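Long-range contacts in alpha-1,2-mannosidase (PDB 2WW2), which hydrolyses mannosides with inversion of configuration, as a calcium-dependent alpha-mannosidase of glycoside hydrolase family 92, probably acting on alpha-1,2 linkages: residues P13-E18 with K613-G618; G272-E277 with T343-E348; S356-Y361 with L405-H410. One frame throughout, in Å; residues are numbered along the deposited sequence.

Contact 1. Residues P13-E18 with K613-G618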
# COMPACT_ATOMS: atom_id res chain seq x y z
N PRO A 13 28.46 17.42 7.16
CA PRO A 13 28.89 16.25 6.39
C PRO A 13 28.13 15.00 6.82
O PRO A 13 28.18 13.97 6.14
CB PRO A 13 30.37 16.11 6.75
CG PRO A 13 30.80 17.49 7.24
CD PRO A 13 29.55 17.96 7.99
N LEU A 14 27.42 15.07 7.94
CA LEU A 14 26.57 13.94 8.36
C LEU A 14 25.13 14.03 7.88
O LEU A 14 24.30 13.17 8.24
CB LEU A 14 26.58 13.83 9.87
CG LEU A 14 27.91 13.36 10.43
CD1 LEU A 14 27.94 13.47 11.95
CD2 LEU A 14 28.20 11.92 9.97
N MET A 15 24.80 15.05 7.09
CA MET A 15 23.45 15.18 6.57
C MET A 15 23.06 13.92 5.82
O MET A 15 23.78 13.49 4.93
CB MET A 15 23.32 16.36 5.62
CG MET A 15 21.97 16.39 4.89
SD MET A 15 21.74 17.83 3.84
CE MET A 15 20.37 17.30 2.81
N GLY A 16 21.92 13.33 6.18
CA GLY A 16 21.44 12.12 5.49
C GLY A 16 22.26 10.86 5.80
O GLY A 16 22.06 9.81 5.18
N THR A 17 23.18 10.94 6.76
CA THR A 17 23.94 9.74 7.13
C THR A 17 23.03 8.56 7.55
O THR A 17 23.40 7.39 7.44
CB THR A 17 25.01 10.03 8.22
OG1 THR A 17 25.92 8.93 8.30
CG2 THR A 17 24.37 10.27 9.60
N GLU A 18 21.83 8.87 8.05
CA GLU A 18 20.84 7.82 8.39
C GLU A 18 19.74 7.72 7.33
O GLU A 18 18.77 6.97 7.50
CB GLU A 18 20.19 8.11 9.74
CG GLU A 18 21.14 8.07 10.94
CD GLU A 18 20.40 8.21 12.26
OE1 GLU A 18 20.09 9.34 12.67
OE2 GLU A 18 20.12 7.18 12.90
N LYS A 613 9.45 19.63 2.15
CA LYS A 613 9.00 18.40 2.83
C LYS A 613 9.95 17.21 2.79
O LYS A 613 9.89 16.36 3.67
CB LYS A 613 7.61 18.00 2.33
CG LYS A 613 6.56 18.89 2.97
CD LYS A 613 5.33 19.06 2.13
CE LYS A 613 4.29 19.83 2.99
NZ LYS A 613 3.06 20.03 2.25
N LEU A 614 10.84 17.16 1.80
CA LEU A 614 11.70 16.00 1.62
C LEU A 614 13.17 16.23 1.97
O LEU A 614 14.03 15.38 1.67
CB LEU A 614 11.60 15.51 0.18
CG LEU A 614 10.21 15.01 -0.21
CD1 LEU A 614 10.31 14.37 -1.57
CD2 LEU A 614 9.66 14.00 0.83
N TYR A 615 13.47 17.37 2.60
CA TYR A 615 14.85 17.71 2.95
C TYR A 615 14.96 18.31 4.33
O TYR A 615 14.08 19.07 4.78
CB TYR A 615 15.45 18.72 1.96
CG TYR A 615 15.73 18.17 0.59
CD1 TYR A 615 16.95 17.57 0.31
CD2 TYR A 615 14.76 18.20 -0.41
CE1 TYR A 615 17.20 17.05 -0.94
CE2 TYR A 615 15.00 17.68 -1.64
CZ TYR A 615 16.21 17.10 -1.92
OH TYR A 615 16.45 16.58 -3.18
N ASN A 616 16.04 17.97 5.01
CA ASN A 616 16.51 18.77 6.13
C ASN A 616 18.02 18.59 6.26
O ASN A 616 18.63 17.82 5.51
CB ASN A 616 15.76 18.44 7.43
CG ASN A 616 16.01 17.04 7.90
OD1 ASN A 616 17.12 16.69 8.31
ND2 ASN A 616 14.96 16.22 7.86
N SER A 617 18.65 19.32 7.17
CA SER A 617 20.09 19.32 7.22
C SER A 617 20.66 18.32 8.22
O SER A 617 21.88 18.26 8.40
CB SER A 617 20.60 20.73 7.59
OG SER A 617 20.33 20.99 8.96
N GLY A 618 19.79 17.53 8.86
CA GLY A 618 20.22 16.59 9.91
C GLY A 618 20.55 15.20 9.37
O GLY A 618 20.65 15.00 8.13

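Contact 2. Residues G272-E277 with T343-E348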
# COMPACT_ATOMS: atom_id res chain seq x y z
N GLY A 272 31.29 29.69 -1.90
CA GLY A 272 30.88 31.10 -2.03
C GLY A 272 30.62 31.55 -3.45
O GLY A 272 30.18 32.68 -3.67
N ARG A 273 30.89 30.68 -4.42
CA ARG A 273 30.53 31.03 -5.80
C ARG A 273 29.02 31.13 -6.00
O ARG A 273 28.58 31.73 -6.98
CB ARG A 273 31.14 30.06 -6.81
CG ARG A 273 32.66 30.11 -6.83
CD ARG A 273 33.18 29.49 -8.11
NE ARG A 273 34.63 29.44 -8.12
CZ ARG A 273 35.33 28.77 -9.03
NH1 ARG A 273 34.69 28.10 -9.97
NH2 ARG A 273 36.67 28.77 -8.98
N VAL A 274 28.24 30.55 -5.10
CA VAL A 274 26.82 30.87 -5.04
C VAL A 274 26.44 31.37 -3.65
O VAL A 274 26.63 30.67 -2.64
CB VAL A 274 25.87 29.75 -5.60
CG1 VAL A 274 26.17 28.41 -4.97
CG2 VAL A 274 24.38 30.15 -5.39
N GLU A 275 25.98 32.61 -3.60
CA GLU A 275 25.70 33.24 -2.32
C GLU A 275 24.20 33.28 -2.09
O GLU A 275 23.50 34.06 -2.75
CB GLU A 275 26.17 34.69 -2.32
CG GLU A 275 27.63 34.94 -2.29
CD GLU A 275 27.91 36.44 -2.05
OE1 GLU A 275 28.24 37.14 -3.02
OE2 GLU A 275 27.75 36.91 -0.90
N ALA A 276 23.71 32.50 -1.13
CA ALA A 276 22.30 32.51 -0.78
C ALA A 276 22.04 33.45 0.39
O ALA A 276 22.75 33.41 1.41
CB ALA A 276 21.84 31.10 -0.43
N GLU A 277 21.01 34.29 0.26
CA GLU A 277 20.64 35.26 1.31
C GLU A 277 19.11 35.26 1.51
O GLU A 277 18.34 35.09 0.55
CB GLU A 277 21.08 36.69 0.93
CG GLU A 277 22.59 36.86 0.71
CD GLU A 277 22.93 38.26 0.21
OE1 GLU A 277 22.81 39.21 0.99
OE2 GLU A 277 23.32 38.40 -0.97
N THR A 343 29.53 22.92 -15.15
CA THR A 343 29.67 23.73 -16.37
C THR A 343 29.29 25.17 -16.12
O THR A 343 29.75 26.06 -16.83
CB THR A 343 28.81 23.20 -17.56
OG1 THR A 343 27.42 23.30 -17.22
CG2 THR A 343 29.16 21.74 -17.90
N LEU A 344 28.43 25.41 -15.13
CA LEU A 344 27.94 26.77 -14.86
C LEU A 344 28.84 27.50 -13.87
O LEU A 344 29.35 28.59 -14.16
CB LEU A 344 26.50 26.71 -14.31
CG LEU A 344 25.83 28.05 -13.96
CD1 LEU A 344 25.85 28.99 -15.16
CD2 LEU A 344 24.39 27.83 -13.45
N LEU A 345 29.01 26.90 -12.69
CA LEU A 345 29.69 27.57 -11.59
C LEU A 345 31.17 27.19 -11.41
O LEU A 345 31.93 27.95 -10.80
CB LEU A 345 28.95 27.29 -10.29
CG LEU A 345 27.64 28.06 -10.07
CD1 LEU A 345 26.95 27.49 -8.85
CD2 LEU A 345 27.90 29.54 -9.85
N TYR A 346 31.57 26.03 -11.94
CA TYR A 346 32.93 25.52 -11.81
C TYR A 346 33.47 25.01 -13.15
O TYR A 346 33.94 23.87 -13.24
CB TYR A 346 32.97 24.42 -10.73
CG TYR A 346 32.26 24.83 -9.45
CD1 TYR A 346 32.92 25.57 -8.47
CD2 TYR A 346 30.92 24.50 -9.24
CE1 TYR A 346 32.26 25.98 -7.30
CE2 TYR A 346 30.25 24.90 -8.07
CZ TYR A 346 30.95 25.63 -7.10
OH TYR A 346 30.32 26.04 -5.94
N PRO A 347 33.42 25.85 -14.20
CA PRO A 347 33.71 25.31 -15.53
C PRO A 347 35.18 24.92 -15.70
O PRO A 347 35.51 24.17 -16.61
CB PRO A 347 33.33 26.48 -16.47
CG PRO A 347 33.48 27.70 -15.64
CD PRO A 347 33.03 27.26 -14.25
N GLU A 348 36.06 25.43 -14.83
CA GLU A 348 37.47 25.02 -14.90
C GLU A 348 37.56 23.54 -14.57
O GLU A 348 38.47 22.84 -15.04
CB GLU A 348 38.38 25.86 -13.97
CG GLU A 348 38.23 25.57 -12.48
CD GLU A 348 37.12 26.39 -11.80
OE1 GLU A 348 36.16 26.84 -12.46
OE2 GLU A 348 37.23 26.59 -10.59

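Contact 3. Residues S356-Y361 with L405-H410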
# COMPACT_ATOMS: atom_id res chain seq x y z
N SER A 356 39.75 14.44 -19.46
CA SER A 356 40.05 13.15 -18.83
C SER A 356 39.22 12.00 -19.41
O SER A 356 39.68 10.86 -19.43
CB SER A 356 39.90 13.20 -17.30
OG SER A 356 38.54 13.29 -16.91
N ILE A 357 38.02 12.31 -19.87
CA ILE A 357 37.18 11.30 -20.51
C ILE A 357 37.85 10.83 -21.80
O ILE A 357 37.92 9.64 -22.09
CB ILE A 357 35.76 11.87 -20.82
CG1 ILE A 357 34.95 11.98 -19.52
CG2 ILE A 357 35.01 11.01 -21.85
CD1 ILE A 357 33.66 12.80 -19.68
N ILE A 358 38.35 11.79 -22.58
CA ILE A 358 39.07 11.45 -23.81
C ILE A 358 40.37 10.68 -23.48
O ILE A 358 40.72 9.71 -24.15
CB ILE A 358 39.37 12.72 -24.65
CG1 ILE A 358 38.05 13.39 -25.05
CG2 ILE A 358 40.19 12.38 -25.92
CD1 ILE A 358 37.07 12.42 -25.68
N ASN A 359 41.08 11.10 -22.44
CA ASN A 359 42.28 10.40 -22.04
C ASN A 359 41.96 8.94 -21.71
O ASN A 359 42.68 8.04 -22.10
CB ASN A 359 42.94 11.07 -20.83
CG ASN A 359 43.53 12.43 -21.15
OD1 ASN A 359 43.77 12.75 -22.31
ND2 ASN A 359 43.75 13.25 -20.12
N ALA A 360 40.89 8.71 -20.95
CA ALA A 360 40.50 7.33 -20.59
C ALA A 360 40.21 6.55 -21.85
O ALA A 360 40.58 5.36 -21.97
CB ALA A 360 39.26 7.36 -19.65
N TYR A 361 39.54 7.20 -22.80
CA TYR A 361 39.26 6.59 -24.11
C TYR A 361 40.56 6.22 -24.83
O TYR A 361 40.68 5.12 -25.39
CB TYR A 361 38.39 7.51 -24.98
CG TYR A 361 38.29 7.11 -26.43
CD1 TYR A 361 37.44 6.08 -26.84
CD2 TYR A 361 39.03 7.76 -27.41
CE1 TYR A 361 37.34 5.72 -28.19
CE2 TYR A 361 38.94 7.42 -28.74
CZ TYR A 361 38.10 6.40 -29.13
OH TYR A 361 38.02 6.07 -30.46
N LEU A 405 34.21 13.19 -31.32
CA LEU A 405 33.15 12.57 -32.12
C LEU A 405 33.43 11.07 -32.34
O LEU A 405 32.50 10.25 -32.31
CB LEU A 405 33.00 13.27 -33.47
CG LEU A 405 31.87 12.69 -34.34
CD1 LEU A 405 30.53 12.66 -33.61
CD2 LEU A 405 31.75 13.46 -35.65
N GLU A 406 34.69 10.74 -32.61
CA GLU A 406 35.08 9.35 -32.87
C GLU A 406 34.80 8.50 -31.64
O GLU A 406 34.25 7.40 -31.74
CB GLU A 406 36.56 9.30 -33.24
CG GLU A 406 37.19 7.92 -33.23
CD GLU A 406 38.73 8.00 -33.24
OE1 GLU A 406 39.29 8.41 -34.27
OE2 GLU A 406 39.37 7.64 -32.23
N ALA A 407 35.19 9.02 -30.48
CA ALA A 407 34.97 8.35 -29.21
C ALA A 407 33.48 8.13 -28.94
O ALA A 407 33.08 7.06 -28.48
CB ALA A 407 35.61 9.17 -28.07
N MET A 408 32.67 9.15 -29.22
CA MET A 408 31.22 9.09 -28.99
C MET A 408 30.59 8.02 -29.86
O MET A 408 29.81 7.20 -29.38
CB MET A 408 30.57 10.43 -29.35
CG MET A 408 30.83 11.55 -28.36
SD MET A 408 30.20 13.08 -29.07
CE MET A 408 31.02 14.25 -27.98
N ILE A 409 30.91 8.05 -31.15
CA ILE A 409 30.37 7.07 -32.07
C ILE A 409 30.79 5.65 -31.66
O ILE A 409 29.98 4.72 -31.71
CB ILE A 409 30.81 7.36 -33.53
CG1 ILE A 409 30.16 8.65 -34.03
CG2 ILE A 409 30.41 6.20 -34.44
CD1 ILE A 409 30.69 9.13 -35.36
N HIS A 410 32.06 5.48 -31.28
CA HIS A 410 32.55 4.15 -30.90
C HIS A 410 31.81 3.62 -29.67
O HIS A 410 31.48 2.44 -29.57
CB HIS A 410 34.07 4.17 -30.65
CG HIS A 410 34.60 2.91 -30.06
ND1 HIS A 410 34.87 1.78 -30.81
CD2 HIS A 410 34.92 2.60 -28.78
CE1 HIS A 410 35.33 0.83 -30.01
NE2 HIS A 410 35.36 1.30 -28.78

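Contact 1. Residues P13-E18 with K613-G618
M15 lies along the backbone of N616, S617 and G618 and has the largest buried area of this contact. Neither segment is a regular helix or strand. CG of M15 stands anti to the backbone N (chi1 171°) and the chain runs straight beyond it, which lays the thioether along the peptide groups of N616 and S617. M15 CB lies 3.7 Å from S617 O. M15 SD sits 3.5 Å from N616 O, and the methyl CE of M15 is closer to that oxygen, at 3.3 Å. M15 CE also reaches the edge of the Y615 ring, near its plane, 4.2 Å from Y615 CD1. Carbonyl oxygens thus border much of this apolar side chain. Residues S289 and C290 of helix 281-294 touch it as well.

G618 gives the contact its one hydrogen bond across the segments. G16 N donates to G618 O at 2.9 Å, with an N-H...O angle of 160°. G618 O also takes a CA-H...O contact from M15 CA at 3.2 Å. The oxygen thus meets one N-H and one weaker C-H of the turn. G618 itself is steadied by N616, whose OD1 accepts from G618 N at 2.9 Å in its carbonyl plane. This is an Asx turn.

S617 touches M15 through its backbone, and its CB points away. Its OG is bonded to R285 and its N to E282, both of helix 281-294. N12 binds S617 O and L14 N, and so links the two segments.

The first segment carries a type II beta turn from L14 to T17, with G16 at positive phi. A type II turn docked on an Asx turn joins the N-terminal and catalytic family regions here, close in sequence to S19, Y622, G624 and D627 of a sodium site.

Contact 2. Residues G272-E277 with T343-E348
R273 and L345 bring the two backbones nearest, with 6.8 Å between their CA atoms, where the residue leading into strand 274-277 faces the break between helices 338-345 and 347-364. The R273 side chain points across, extended from CG to NE, and makes the largest share of the contact. Its guanidinium grips E348 end-on with two nitrogens. R273 NH2 meets E348 OE2 at 2.8 Å, on the syn side but 26° out of the carboxylate plane. R273 NH1 meets E348 OE1 at 3.2 Å through the syn lone pair, and the bond is nearly straight at 167°. R273 NH1 also donates to L345 O at 2.9 Å, on a lone pair in the carbonyl plane. E348 reaches back through a bend at chi2. Strand 274-277 is an outermost strand of a mixed sheet, so this cluster ties a sheet margin to a helix junction of the catalytic region. Y346 crosses the arginine at a slant, its ring plane 19° from the guanidinium plane. Y346 CD1 is 3.4 Å from R273 NH1, and Y346 CE1 is 3.7 Å from R273 CD. The OH of Y346 is bonded to Y270 O. A methionine in place of R273 would probably leave the E348 carboxylate without its charged mate and L345 O without this donor. V274 CG1 packs on L345 CD1 at 4.1 Å, the side chains crossing at about a right angle.

Contact 3. Residues S356-Y361 with L405-H410
Y361 and E406 both carry CG anti to the backbone N (chi1 168° and 166°), and this brings the phenol and the carboxylate together between two helices. The tyrosine ring extends from helix 347-364 onto helix 401-413. The E406 chain is extended beyond CG and crosses the tyrosine side chain at about a right angle. Y361 OH donates to E406 OE2 at 2.7 Å. The hydroxyl meets this oxygen on its anti side, tilted out of the carboxylate plane. K403, one turn earlier, makes a long and weak ion pair with the same oxygen, and its side chain also touches that of Y361.

A407 takes one face of that ring. A407 CB sits over the centre, 3.5 Å from the Y361 ring centroid and close to the ring normal, in a CH-pi contact. A407 CA lies over the same face, 3.7 Å from Y361 CE1. The small side chain lets the ring lie close to the helix backbone. At the edge of the ring, near its plane, H410 CD2 comes within 4.0 Å of Y361 CE1. The H410 ring also meets the ring of F366. One turn before Y361, I358 sends CD1 to A407 CB at 4.3 Å. It packs on L388 and V399 as well.

The axes of segments 356-361 and 405-410 approach to 10.7 Å, at 64°. This is a wide, steep crossing, bridged mainly by one aromatic side chain. Helix-to-helix packing of this kind is consistent with the (alpha/alpha)6 toroid of six-hairpin glycosidases, the clan of the GH92 catalytic domain.

In the fold
Contact 2 is the most buried of the three, while contacts 1 and 3 are partly buried. Contacts 2 and 3 both use helix 347-364. Contact 2 holds its first turn and contact 3 a later part, with about 10 Å between nearest atoms. Contacts 1 and 2 both rest on helix 281-294, although their centres are 22 Å apart. Contact 1 links the two family regions; the others stay in the catalytic one. Chemistry follows place. Two loops meet through one backbone hydrogen bond and a methionine laid along peptide groups in contact 1, a strand and a helix junction through a salt bridge in contact 2, and two helices through an aromatic ring in contact 3.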